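Local coordinates for DUF655 domain-containing protein (Archaeoglobus fulgidus, PDB 2I5H) that is of unknown function but probably binds nucleic acid through a helix-hairpin-helix-like region, at residues 46-51 and 107-112; 70-75 and 80-85; 132-137 and 146-151; 182-185 and 189-192. One frame throughout, in Å; residues are numbered along the deposited sequence.

Contact 1 of 4, residues 46-51 and 107-112; sequences QVVGER and EHIIKQ
Ile-109, near the end of helix 96-111, reaches across to Val-48 near the end of strand 44-49 and to Glu-50 just past it, and the contact can be read along its side chain. From CB the chain forks. CG2, held opposite the backbone N, lies over the backbone of Glu-50: it is 3.5 Å from Glu-50 O and 4.0 Å from Glu-50 CB. The other branch leaves CB beside the backbone N (chi1 -65°) and stays extended (chi2 173°), so CG1 serves as a spacer and CD1 does the touching. That methyl comes obliquely against Val-48, with Ile-109 CD1 4.0 Å from Val-48 CG1, and it also lies 4.1 Å from Glu-50 CA and 4.2 Å from Gly-49 O. With an alanine here both branches beyond CB would be gone, and the gap opened beside Val-48 CG1 and the Glu-50 backbone would probably leave the helix less firmly seated on the strand.

Tyr-22 of strand 20-27 also packs on Ile-109, while Val-48 leans on Val-105 one turn earlier in the helix. Toward Ile-109, Glu-50 offers its backbone and CB. The chemistry is therefore divided: apolar branches join helix to sheet in a largely buried setting, and the carboxylate of Glu-50 is paired with Arg-71 in a salt bridge and not used toward the helix.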
loop_
_atom_site.group_PDB
_atom_site.type_symbol
_atom_site.label_atom_id
_atom_site.label_comp_id
_atom_site.label_asym_id
_atom_site.label_seq_id
_atom_site.Cartn_x
_atom_site.Cartn_y
_atom_site.Cartn_z
ATOM N N GLN A 46 10.029 -4.453 8.440
ATOM C CA GLN A 46 9.836 -3.973 7.087
ATOM C C GLN A 46 8.463 -3.326 7.153
ATOM O O GLN A 46 7.509 -3.918 7.666
ATOM C CB GLN A 46 9.888 -5.116 6.073
ATOM C CG GLN A 46 11.255 -5.772 6.012
ATOM C CD GLN A 46 11.406 -6.707 4.832
ATOM O OE1 GLN A 46 10.448 -7.360 4.419
ATOM N NE2 GLN A 46 12.617 -6.787 4.290
ATOM N N VAL A 47 8.370 -2.096 6.666
ATOM C CA VAL A 47 7.118 -1.365 6.727
ATOM C C VAL A 47 6.716 -0.766 5.390
ATOM O O VAL A 47 7.526 -0.665 4.467
ATOM C CB VAL A 47 7.207 -0.232 7.779
ATOM C CG1 VAL A 47 7.612 -0.805 9.126
ATOM C CG2 VAL A 47 8.222 0.835 7.333
ATOM N N VAL A 48 5.448 -0.385 5.288
ATOM C CA VAL A 48 4.942 0.237 4.075
ATOM C C VAL A 48 4.332 1.583 4.467
ATOM O O VAL A 48 3.503 1.653 5.377
ATOM C CB VAL A 48 3.896 -0.675 3.350
ATOM C CG1 VAL A 48 2.717 -1.010 4.272
ATOM C CG2 VAL A 48 3.403 0.011 2.087
ATOM N N GLY A 49 4.785 2.650 3.809
ATOM C CA GLY A 49 4.283 3.990 4.092
ATOM C C GLY A 49 2.804 4.151 3.784
ATOM O O GLY A 49 2.324 3.664 2.761
ATOM N N GLU A 50 2.071 4.849 4.652
ATOM C CA GLU A 50 0.634 5.014 4.440
ATOM C C GLU A 50 0.228 6.044 3.390
ATOM O O GLU A 50 -0.915 6.049 2.943
ATOM C CB GLU A 50 -0.084 5.341 5.762
ATOM C CG GLU A 50 0.381 6.605 6.461
ATOM C CD GLU A 50 -0.597 7.077 7.540
ATOM O OE1 GLU A 50 -1.264 6.230 8.168
ATOM O OE2 GLU A 50 -0.687 8.301 7.769
ATOM N N ARG A 51 1.153 6.900 2.980
ATOM C CA ARG A 51 0.823 7.923 1.993
ATOM C C ARG A 51 1.108 7.501 0.552
ATOM O O ARG A 51 0.221 7.545 -0.309
ATOM C CB ARG A 51 1.588 9.213 2.309
ATOM C CG ARG A 51 1.306 10.358 1.348
ATOM C CD ARG A 51 2.135 11.584 1.705
ATOM N NE ARG A 51 1.806 12.095 3.033
ATOM C CZ ARG A 51 0.645 12.659 3.352
ATOM N NH1 ARG A 51 -0.308 12.790 2.438
ATOM N NH2 ARG A 51 0.435 13.090 4.588
ATOM N N GLU A 107 -4.643 -2.856 1.982
ATOM C CA GLU A 107 -6.101 -2.797 2.035
ATOM C C GLU A 107 -6.537 -2.066 3.300
ATOM O O GLU A 107 -7.463 -1.259 3.276
ATOM C CB GLU A 107 -6.681 -4.209 2.016
ATOM C CG GLU A 107 -8.196 -4.268 1.944
ATOM C CD GLU A 107 -8.711 -5.692 1.930
ATOM O OE1 GLU A 107 -8.476 -6.413 2.921
ATOM O OE2 GLU A 107 -9.341 -6.093 0.928
ATOM N N HIS A 108 -5.853 -2.352 4.404
ATOM C CA HIS A 108 -6.145 -1.724 5.685
ATOM C C HIS A 108 -5.943 -0.218 5.568
ATOM O O HIS A 108 -6.778 0.572 6.008
ATOM C CB HIS A 108 -5.209 -2.284 6.762
ATOM C CG HIS A 108 -5.451 -1.726 8.129
ATOM N ND1 HIS A 108 -6.545 -2.073 8.892
ATOM C CD2 HIS A 108 -4.738 -0.848 8.872
ATOM C CE1 HIS A 108 -6.494 -1.434 10.048
ATOM N NE2 HIS A 108 -5.406 -0.684 10.061
ATOM N N ILE A 109 -4.821 0.169 4.971
ATOM C CA ILE A 109 -4.483 1.574 4.789
ATOM C C ILE A 109 -5.526 2.345 3.976
ATOM O O ILE A 109 -5.971 3.415 4.386
ATOM C CB ILE A 109 -3.107 1.717 4.102
ATOM C CG1 ILE A 109 -2.014 1.157 5.020
ATOM C CG2 ILE A 109 -2.824 3.180 3.777
ATOM C CD1 ILE A 109 -0.644 1.088 4.372
ATOM N N ILE A 110 -5.923 1.808 2.829
ATOM C CA ILE A 110 -6.898 2.511 2.004
ATOM C C ILE A 110 -8.262 2.624 2.684
ATOM O O ILE A 110 -8.987 3.593 2.464
ATOM C CB ILE A 110 -7.061 1.844 0.623
ATOM C CG1 ILE A 110 -7.546 0.406 0.783
ATOM C CG2 ILE A 110 -5.731 1.887 -0.123
ATOM C CD1 ILE A 110 -7.822 -0.291 -0.535
ATOM N N LYS A 111 -8.602 1.643 3.513
ATOM C CA LYS A 111 -9.877 1.665 4.228
ATOM C C LYS A 111 -9.895 2.741 5.314
ATOM O O LYS A 111 -10.963 3.163 5.761
ATOM C CB LYS A 111 -10.164 0.302 4.862
ATOM C CG LYS A 111 -10.533 -0.791 3.870
ATOM C CD LYS A 111 -10.860 -2.092 4.588
ATOM C CE LYS A 111 -11.339 -3.163 3.625
ATOM N NZ LYS A 111 -11.685 -4.426 4.336
ATOM N N GLN A 112 -8.714 3.182 5.738
ATOM C CA GLN A 112 -8.613 4.207 6.773
ATOM C C GLN A 112 -8.657 5.594 6.149
ATOM O O GLN A 112 -8.654 6.607 6.850
ATOM C CB GLN A 112 -7.311 4.044 7.565
ATOM C CG GLN A 112 -7.022 2.613 7.990
ATOM C CD GLN A 112 -8.157 1.984 8.773
ATOM O OE1 GLN A 112 -8.219 0.764 8.920
ATOM N NE2 GLN A 112 -9.057 2.814 9.291
#

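Contact 2 of 4, residues 70-75 and 80-85; sequences DRVYIG and DVVYKI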
loop_
_atom_site.group_PDB
_atom_site.type_symbol
_atom_site.label_atom_id
_atom_site.label_comp_id
_atom_site.label_asym_id
_atom_site.label_seq_id
_atom_site.Cartn_x
_atom_site.Cartn_y
_atom_site.Cartn_z
ATOM N N ASP A 70 0.614 -2.787 12.775
ATOM C CA ASP A 70 0.849 -1.656 13.673
ATOM C C ASP A 70 1.227 -0.436 12.835
ATOM O O ASP A 70 1.926 -0.552 11.819
ATOM C CB ASP A 70 2.006 -1.936 14.640
ATOM C CG ASP A 70 1.556 -2.571 15.938
ATOM O OD1 ASP A 70 0.349 -2.846 16.099
ATOM O OD2 ASP A 70 2.426 -2.801 16.799
ATOM N N ARG A 71 0.770 0.732 13.269
ATOM C CA ARG A 71 1.082 1.978 12.591
ATOM C C ARG A 71 2.208 2.615 13.398
ATOM O O ARG A 71 2.068 2.838 14.602
ATOM C CB ARG A 71 -0.147 2.891 12.569
ATOM C CG ARG A 71 0.075 4.227 11.888
ATOM C CD ARG A 71 -1.215 5.034 11.845
ATOM N NE ARG A 71 -1.072 6.268 11.076
ATOM C CZ ARG A 71 -1.148 7.490 11.591
ATOM N NH1 ARG A 71 -1.363 7.659 12.891
ATOM N NH2 ARG A 71 -1.021 8.547 10.803
ATOM N N VAL A 72 3.331 2.894 12.746
ATOM C CA VAL A 72 4.463 3.480 13.444
ATOM C C VAL A 72 4.887 4.812 12.857
ATOM O O VAL A 72 4.776 5.049 11.653
ATOM C CB VAL A 72 5.686 2.530 13.441
ATOM C CG1 VAL A 72 5.354 1.263 14.214
ATOM C CG2 VAL A 72 6.091 2.194 11.999
ATOM N N TYR A 73 5.364 5.688 13.728
ATOM C CA TYR A 73 5.806 6.998 13.306
ATOM C C TYR A 73 7.245 6.905 12.821
ATOM O O TYR A 73 8.110 6.367 13.514
ATOM C CB TYR A 73 5.706 7.982 14.474
ATOM C CG TYR A 73 6.172 9.370 14.134
ATOM C CD1 TYR A 73 5.419 10.195 13.296
ATOM C CD2 TYR A 73 7.375 9.859 14.633
ATOM C CE1 TYR A 73 5.859 11.473 12.963
ATOM C CE2 TYR A 73 7.823 11.136 14.309
ATOM C CZ TYR A 73 7.059 11.935 13.474
ATOM O OH TYR A 73 7.507 13.192 13.146
ATOM N N ILE A 74 7.490 7.404 11.613
ATOM C CA ILE A 74 8.829 7.389 11.044
ATOM C C ILE A 74 9.272 8.793 10.638
ATOM O O ILE A 74 10.190 8.954 9.832
ATOM C CB ILE A 74 8.900 6.455 9.814
ATOM C CG1 ILE A 74 7.844 6.859 8.782
ATOM C CG2 ILE A 74 8.660 5.013 10.257
ATOM C CD1 ILE A 74 7.994 6.149 7.427
ATOM N N GLY A 75 8.617 9.800 11.211
ATOM C CA GLY A 75 8.947 11.186 10.908
ATOM C C GLY A 75 10.176 11.718 11.633
ATOM O O GLY A 75 10.888 10.969 12.298
ATOM N N ASP A 80 8.521 6.682 18.975
ATOM C CA ASP A 80 8.302 5.777 20.096
ATOM C C ASP A 80 8.680 4.323 19.842
ATOM O O ASP A 80 8.993 3.595 20.786
ATOM C CB ASP A 80 6.833 5.816 20.529
ATOM C CG ASP A 80 6.383 7.195 20.962
ATOM O OD1 ASP A 80 7.113 7.848 21.735
ATOM O OD2 ASP A 80 5.287 7.618 20.540
ATOM N N VAL A 81 8.661 3.899 18.580
ATOM C CA VAL A 81 8.952 2.502 18.267
ATOM C C VAL A 81 10.109 2.303 17.291
ATOM O O VAL A 81 11.002 1.487 17.538
ATOM C CB VAL A 81 7.678 1.811 17.717
ATOM C CG1 VAL A 81 7.979 0.371 17.308
ATOM C CG2 VAL A 81 6.590 1.826 18.786
ATOM N N VAL A 82 10.092 3.042 16.189
ATOM C CA VAL A 82 11.156 2.941 15.197
ATOM C C VAL A 82 12.419 3.632 15.704
ATOM O O VAL A 82 12.350 4.683 16.347
ATOM C CB VAL A 82 10.718 3.585 13.853
ATOM C CG1 VAL A 82 11.908 3.698 12.895
ATOM C CG2 VAL A 82 9.613 2.755 13.227
ATOM N N TYR A 83 13.577 3.033 15.445
ATOM C CA TYR A 83 14.825 3.654 15.847
ATOM C C TYR A 83 15.304 4.453 14.643
ATOM O O TYR A 83 15.118 5.665 14.591
ATOM C CB TYR A 83 15.855 2.599 16.275
ATOM C CG TYR A 83 17.204 3.159 16.690
ATOM C CD1 TYR A 83 17.314 4.401 17.330
ATOM C CD2 TYR A 83 18.370 2.436 16.463
ATOM C CE1 TYR A 83 18.562 4.901 17.723
ATOM C CE2 TYR A 83 19.612 2.920 16.849
ATOM C CZ TYR A 83 19.703 4.155 17.477
ATOM O OH TYR A 83 20.943 4.627 17.834
ATOM N N LYS A 84 15.875 3.773 13.650
ATOM C CA LYS A 84 16.369 4.451 12.458
ATOM C C LYS A 84 15.808 3.852 11.166
ATOM O O LYS A 84 15.453 2.670 11.119
ATOM C CB LYS A 84 17.898 4.355 12.415
ATOM C CG LYS A 84 18.615 4.956 13.620
ATOM C CD LYS A 84 18.390 6.459 13.696
ATOM C CE LYS A 84 19.189 7.075 14.834
ATOM N NZ LYS A 84 19.034 8.555 14.878
ATOM N N ILE A 85 15.713 4.678 10.130
ATOM C CA ILE A 85 15.258 4.200 8.828
ATOM C C ILE A 85 16.542 3.722 8.149
ATOM O O ILE A 85 17.475 4.505 7.946
ATOM C CB ILE A 85 14.617 5.324 7.993
ATOM C CG1 ILE A 85 13.358 5.842 8.699
ATOM C CG2 ILE A 85 14.247 4.801 6.598
ATOM C CD1 ILE A 85 12.632 6.939 7.939
HETATM O O HOH W 1 8.072 5.047 15.880
#
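Val-81 meets Val-72 first, methyl against methyl: Val-81 CG1 lies opposite its own backbone N (chi1 177°) and comes 4.2 Å from Val-72 CG1, the two side chains crossing at about a right angle.

Val-82 follows and does more. Its CG2 fits between two residues of 70-75, 3.8 Å from Val-72 CG2 and 3.9 Å from Ile-74 CG2, while its CB sits near the carbonyl of Tyr-73. The backbones stay too far apart for a direct bond at this point, and a water fills in: it accepts from Val-82 N at 2.9 Å and donates to Tyr-73 O at 2.7 Å, so that a peptide N-H and a carbonyl facing the same space are both satisfied.

Three residues on, Ile-85 rejoins the contact. Its extended chain ends in CD1, 3.7 Å from Ile-74 O and 4.2 Å from Ile-74 CB.

Val-72 and Ile-74 pair by backbone bonds with Ala-21 and Asp-19, whereas Val-81 and Tyr-83 pair with Arg-61 and Ser-59. Strands 71-73 and 82-88 are the two outermost strands of a five-stranded antiparallel sheet, which curls until these edges meet through apolar side chains and a water. Ile-74 packs on Ala-21 and Leu-56, Val-82 on Val-58, consistent with a shared apolar interior; helix 96-111 follows strand 82-88 in the chain.

Contact 3 of 4, residues 132-137 and 146-151; sequences HQLELL and WAIIEE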
loop_
_atom_site.group_PDB
_atom_site.type_symbol
_atom_site.label_atom_id
_atom_site.label_comp_id
_atom_site.label_asym_id
_atom_site.label_seq_id
_atom_site.Cartn_x
_atom_site.Cartn_y
_atom_site.Cartn_z
ATOM N N HIS A 132 -8.232 5.076 -20.658
ATOM C CA HIS A 132 -8.793 5.803 -19.527
ATOM C C HIS A 132 -8.102 5.340 -18.248
ATOM O O HIS A 132 -7.693 4.184 -18.141
ATOM C CB HIS A 132 -10.298 5.556 -19.438
ATOM C CG HIS A 132 -11.026 6.572 -18.618
ATOM N ND1 HIS A 132 -10.852 6.696 -17.257
ATOM C CD2 HIS A 132 -11.913 7.533 -18.973
ATOM C CE1 HIS A 132 -11.598 7.689 -16.809
ATOM N NE2 HIS A 132 -12.251 8.214 -17.830
ATOM N N GLN A 133 -7.972 6.242 -17.281
ATOM C CA GLN A 133 -7.312 5.909 -16.023
ATOM C C GLN A 133 -7.901 4.691 -15.317
ATOM O O GLN A 133 -7.164 3.898 -14.730
ATOM C CB GLN A 133 -7.338 7.106 -15.072
ATOM C CG GLN A 133 -6.497 8.281 -15.530
ATOM C CD GLN A 133 -6.290 9.303 -14.433
ATOM O OE1 GLN A 133 -7.243 9.756 -13.804
ATOM N NE2 GLN A 133 -5.037 9.675 -14.201
ATOM N N LEU A 134 -9.221 4.541 -15.366
ATOM C CA LEU A 134 -9.870 3.403 -14.721
ATOM C C LEU A 134 -9.320 2.091 -15.260
ATOM O O LEU A 134 -9.311 1.075 -14.562
ATOM C CB LEU A 134 -11.383 3.440 -14.949
ATOM C CG LEU A 134 -12.146 4.574 -14.268
ATOM C CD1 LEU A 134 -13.632 4.453 -14.582
ATOM C CD2 LEU A 134 -11.906 4.530 -12.765
ATOM N N GLU A 135 -8.865 2.117 -16.508
ATOM C CA GLU A 135 -8.317 0.926 -17.134
ATOM C C GLU A 135 -6.945 0.592 -16.565
ATOM O O GLU A 135 -6.438 -0.507 -16.765
ATOM C CB GLU A 135 -8.230 1.120 -18.647
ATOM C CG GLU A 135 -9.578 1.371 -19.303
ATOM C CD GLU A 135 -9.466 1.603 -20.796
ATOM O OE1 GLU A 135 -9.084 0.661 -21.522
ATOM O OE2 GLU A 135 -9.757 2.732 -21.240
ATOM N N LEU A 136 -6.341 1.542 -15.859
ATOM C CA LEU A 136 -5.033 1.304 -15.253
ATOM C C LEU A 136 -5.206 0.315 -14.103
ATOM O O LEU A 136 -4.265 -0.376 -13.711
ATOM C CB LEU A 136 -4.433 2.611 -14.726
ATOM C CG LEU A 136 -4.015 3.641 -15.778
ATOM C CD1 LEU A 136 -3.566 4.920 -15.093
ATOM C CD2 LEU A 136 -2.900 3.069 -16.641
ATOM N N LEU A 137 -6.422 0.255 -13.571
ATOM C CA LEU A 137 -6.730 -0.650 -12.471
ATOM C C LEU A 137 -6.840 -2.089 -12.958
ATOM O O LEU A 137 -7.693 -2.411 -13.786
ATOM C CB LEU A 137 -8.042 -0.239 -11.804
ATOM C CG LEU A 137 -8.097 1.188 -11.259
ATOM C CD1 LEU A 137 -9.470 1.447 -10.666
ATOM C CD2 LEU A 137 -7.007 1.385 -10.212
ATOM N N TRP A 146 -16.624 1.904 -18.652
ATOM C CA TRP A 146 -17.845 2.572 -19.084
ATOM C C TRP A 146 -18.972 2.319 -18.094
ATOM O O TRP A 146 -19.822 3.183 -17.874
ATOM C CB TRP A 146 -18.248 2.105 -20.487
ATOM C CG TRP A 146 -17.440 2.764 -21.570
ATOM C CD1 TRP A 146 -16.567 2.162 -22.427
ATOM C CD2 TRP A 146 -17.415 4.161 -21.887
ATOM N NE1 TRP A 146 -15.996 3.098 -23.259
ATOM C CE2 TRP A 146 -16.500 4.333 -22.949
ATOM C CE3 TRP A 146 -18.078 5.286 -21.375
ATOM C CZ2 TRP A 146 -16.230 5.585 -23.511
ATOM C CZ3 TRP A 146 -17.810 6.532 -21.935
ATOM C CH2 TRP A 146 -16.893 6.671 -22.993
ATOM N N ALA A 147 -18.969 1.135 -17.490
ATOM C CA ALA A 147 -19.985 0.784 -16.506
ATOM C C ALA A 147 -19.829 1.695 -15.295
ATOM O O ALA A 147 -20.814 2.129 -14.696
ATOM C CB ALA A 147 -19.833 -0.675 -16.092
ATOM N N ILE A 148 -18.577 1.983 -14.944
ATOM C CA ILE A 148 -18.270 2.847 -13.809
ATOM C C ILE A 148 -18.621 4.295 -14.137
ATOM O O ILE A 148 -19.148 5.025 -13.297
ATOM C CB ILE A 148 -16.766 2.771 -13.444
ATOM C CG1 ILE A 148 -16.394 1.335 -13.063
ATOM C CG2 ILE A 148 -16.455 3.725 -12.298
ATOM C CD1 ILE A 148 -14.912 1.124 -12.812
ATOM N N ILE A 149 -18.325 4.701 -15.368
ATOM C CA ILE A 149 -18.602 6.060 -15.821
ATOM C C ILE A 149 -20.106 6.297 -15.937
ATOM O O ILE A 149 -20.599 7.376 -15.608
ATOM C CB ILE A 149 -17.942 6.327 -17.190
ATOM C CG1 ILE A 149 -16.426 6.138 -17.074
ATOM C CG2 ILE A 149 -18.267 7.737 -17.665
ATOM C CD1 ILE A 149 -15.677 6.293 -18.384
ATOM N N GLU A 150 -20.827 5.281 -16.399
ATOM C CA GLU A 150 -22.274 5.375 -16.563
ATOM C C GLU A 150 -22.973 5.632 -15.233
ATOM O O GLU A 150 -23.948 6.381 -15.168
ATOM C CB GLU A 150 -22.808 4.092 -17.191
ATOM N N GLU A 151 -22.474 5.006 -14.172
ATOM C CA GLU A 151 -23.060 5.168 -12.848
ATOM C C GLU A 151 -22.629 6.483 -12.213
ATOM O O GLU A 151 -23.400 7.113 -11.489
ATOM C CB GLU A 151 -22.659 4.003 -11.956
#
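Leu-134 and Ile-148 reach toward each other tip to tip: Leu-134 CD1 is 3.7 Å from Ile-148 CG2 and equally near its CB. The leucine runs extended to CD1 (chi2 -179°), which carries that methyl to helix 142-154, where Leu-134 CD1 also lies 4.1 Å from Ile-149 CG1. Beside it, Ile-149 CD1 approaches the His-132 ring obliquely, 4.0 Å from His-132 NE2; it also lies above one face of the Trp-146 ring, toward its rim.

The second shell fixes the histidine. Leu-134 N donates to His-132 ND1 in the ring plane, 3.3 Å away and nearly straight (171°), which ties the rotation of the ring to the backbone that carries the leucine. His-132 N in turn gives its hydrogen to Glu-135 OE2 at 2.9 Å, from above the carboxylate plane, and Glu-135 OE1 holds Lys-142 in a salt bridge. A leucine in place of His-132 would probably leave the N-H of Leu-134 without its acceptor. Phe-120 and Met-145 close round Leu-134.

Residues 133-136, helical in their angles though without the regular bonds, then a glycine-containing turn and helix 142-154, are consistent with a helix-hairpin-helix motif, as in relatives of this family.

Contact 4 of 4, residues 182-185 and 189-192; sequences IYEI and QTKY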
loop_
_atom_site.group_PDB
_atom_site.type_symbol
_atom_site.label_atom_id
_atom_site.label_comp_id
_atom_site.label_asym_id
_atom_site.label_seq_id
_atom_site.Cartn_x
_atom_site.Cartn_y
_atom_site.Cartn_z
ATOM N N ILE A 182 0.046 -2.495 -5.696
ATOM C CA ILE A 182 1.047 -3.549 -5.738
ATOM C C ILE A 182 1.726 -3.569 -7.104
ATOM O O ILE A 182 2.936 -3.771 -7.200
ATOM C CB ILE A 182 0.409 -4.920 -5.430
ATOM C CG1 ILE A 182 0.077 -4.993 -3.935
ATOM C CG2 ILE A 182 1.344 -6.047 -5.843
ATOM C CD1 ILE A 182 -0.563 -6.283 -3.492
ATOM N N TYR A 183 0.952 -3.340 -8.163
ATOM C CA TYR A 183 1.522 -3.331 -9.504
ATOM C C TYR A 183 2.587 -2.242 -9.625
ATOM O O TYR A 183 3.669 -2.476 -10.159
ATOM C CB TYR A 183 0.436 -3.090 -10.556
ATOM C CG TYR A 183 0.989 -3.049 -11.963
ATOM C CD1 TYR A 183 1.333 -4.223 -12.631
ATOM C CD2 TYR A 183 1.215 -1.835 -12.606
ATOM C CE1 TYR A 183 1.892 -4.187 -13.909
ATOM C CE2 TYR A 183 1.772 -1.788 -13.883
ATOM C CZ TYR A 183 2.108 -2.965 -14.527
ATOM O OH TYR A 183 2.659 -2.920 -15.789
ATOM N N GLU A 184 2.275 -1.054 -9.121
ATOM C CA GLU A 184 3.204 0.067 -9.185
ATOM C C GLU A 184 4.454 -0.193 -8.350
ATOM O O GLU A 184 5.568 0.122 -8.770
ATOM C CB GLU A 184 2.502 1.351 -8.733
ATOM C CG GLU A 184 1.429 1.821 -9.724
ATOM C CD GLU A 184 0.683 3.066 -9.275
ATOM O OE1 GLU A 184 1.137 3.735 -8.325
ATOM O OE2 GLU A 184 -0.363 3.386 -9.890
ATOM N N ILE A 185 4.270 -0.783 -7.177
ATOM C CA ILE A 185 5.401 -1.095 -6.311
ATOM C C ILE A 185 6.348 -2.071 -7.009
ATOM O O ILE A 185 7.568 -1.951 -6.903
ATOM C CB ILE A 185 4.922 -1.712 -4.983
ATOM C CG1 ILE A 185 4.193 -0.644 -4.162
ATOM C CG2 ILE A 185 6.107 -2.304 -4.220
ATOM C CD1 ILE A 185 3.647 -1.143 -2.841
ATOM N N GLN A 189 9.099 1.333 -13.063
ATOM C CA GLN A 189 9.302 1.908 -14.386
ATOM C C GLN A 189 7.997 2.113 -15.158
ATOM O O GLN A 189 8.006 2.672 -16.257
ATOM C CB GLN A 189 10.267 1.045 -15.210
ATOM C CG GLN A 189 9.855 -0.408 -15.389
ATOM C CD GLN A 189 9.877 -1.193 -14.090
ATOM O OE1 GLN A 189 10.876 -1.195 -13.367
ATOM N NE2 GLN A 189 8.779 -1.873 -13.796
ATOM N N THR A 190 6.875 1.671 -14.591
ATOM C CA THR A 190 5.591 1.851 -15.264
ATOM C C THR A 190 5.421 3.349 -15.498
ATOM O O THR A 190 5.836 4.159 -14.671
ATOM C CB THR A 190 4.411 1.317 -14.413
ATOM O OG1 THR A 190 3.241 1.217 -15.235
ATOM C CG2 THR A 190 4.114 2.248 -13.246
ATOM N N LYS A 191 4.815 3.719 -16.621
ATOM C CA LYS A 191 4.640 5.128 -16.956
ATOM C C LYS A 191 3.732 5.930 -16.033
ATOM O O LYS A 191 3.934 7.132 -15.858
ATOM C CB LYS A 191 4.142 5.274 -18.399
ATOM C CG LYS A 191 3.892 6.723 -18.804
ATOM C CD LYS A 191 3.645 6.865 -20.294
ATOM C CE LYS A 191 3.385 8.320 -20.660
ATOM N NZ LYS A 191 4.489 9.220 -20.209
ATOM N N TYR A 192 2.738 5.279 -15.440
ATOM C CA TYR A 192 1.818 5.985 -14.559
ATOM C C TYR A 192 1.853 5.525 -13.103
ATOM O O TYR A 192 1.707 4.343 -12.809
ATOM C CB TYR A 192 0.392 5.865 -15.103
ATOM C CG TYR A 192 0.197 6.552 -16.434
ATOM C CD1 TYR A 192 0.268 7.941 -16.540
ATOM C CD2 TYR A 192 -0.041 5.815 -17.594
ATOM C CE1 TYR A 192 0.106 8.580 -17.766
ATOM C CE2 TYR A 192 -0.204 6.445 -18.827
ATOM C CZ TYR A 192 -0.127 7.826 -18.905
ATOM O OH TYR A 192 -0.273 8.454 -20.121
#
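Glu-184 and Thr-190 mark the closest approach of the two backbones, 6.8 Å from CA to CA. Residues 182-185 form regular helix, whereas 189-192 have no regular structure: after the helix ends, the chain turns and passes back alongside it, with Thr-190 in a polyproline-II-like conformation that points its side chain at the helix.

Thr-190 OG1 lies at the edge of the Tyr-183 ring, near its plane, 3.6 Å from Tyr-183 CE2. With CG opposite the backbone N (chi1 179°), the tyrosine swings its ring out from the helix, and one ring edge comes to the threonine, whose CB is 4.1 Å from the same carbon. The other branch of Thr-190 turns to the glutamate, Thr-190 CG2 being 4.4 Å from Glu-184 CG.

The arrangement belongs to the C-terminal end of the DUF655 fold: helix 173-186 is its last helix, and the tail folds back over it and is held by a buried carboxylate. Glu-184 extends straight from CG to place that group beside Tyr-192 of the tail. Its OE2 is 3.7 Å from Tyr-192 O, two acceptors brought together without a bond between them. Arg-180 reconciles the two, making a salt bridge to Glu-184 OE2 and a weak hydrogen bond to Tyr-192 O, while Leu-194 N bonds to OE2, and Phe-195 N and Thr-196 OG1 to OE1. So many partners, one of them positive, would probably keep the carboxylate ionised despite its burial. Tyr-192 sends its ring away from the helix, with Lys-191 CG 4.0 Å above the centre of one ring face.

Overall arrangement
Contacts 1 and 2 both reach the five-stranded sheet, contact 1 joining it to helix 96-111; contact 3 belongs to the helical half, and contact 4 lies on the last helix. The centres of contacts 1 and 2 are about 14 Å apart, and the two are joined directly by the salt bridge from Glu-50 OE1 to Arg-71 NE, 2.9 Å long. Contacts 3 and 4 touch as well, Leu-136 CD1 packing 4.1 Å from Tyr-192 CB. Between the pairs the nearest approach is that of contacts 1 and 4, about 5 Å between nearest atoms. Contacts 2 and 3 are farthest apart, with centres about 37 Å distant on opposite sides of the chain's centre. If nucleic acid binds, the probable helix-hairpin-helix of contact 3 is a plausible place.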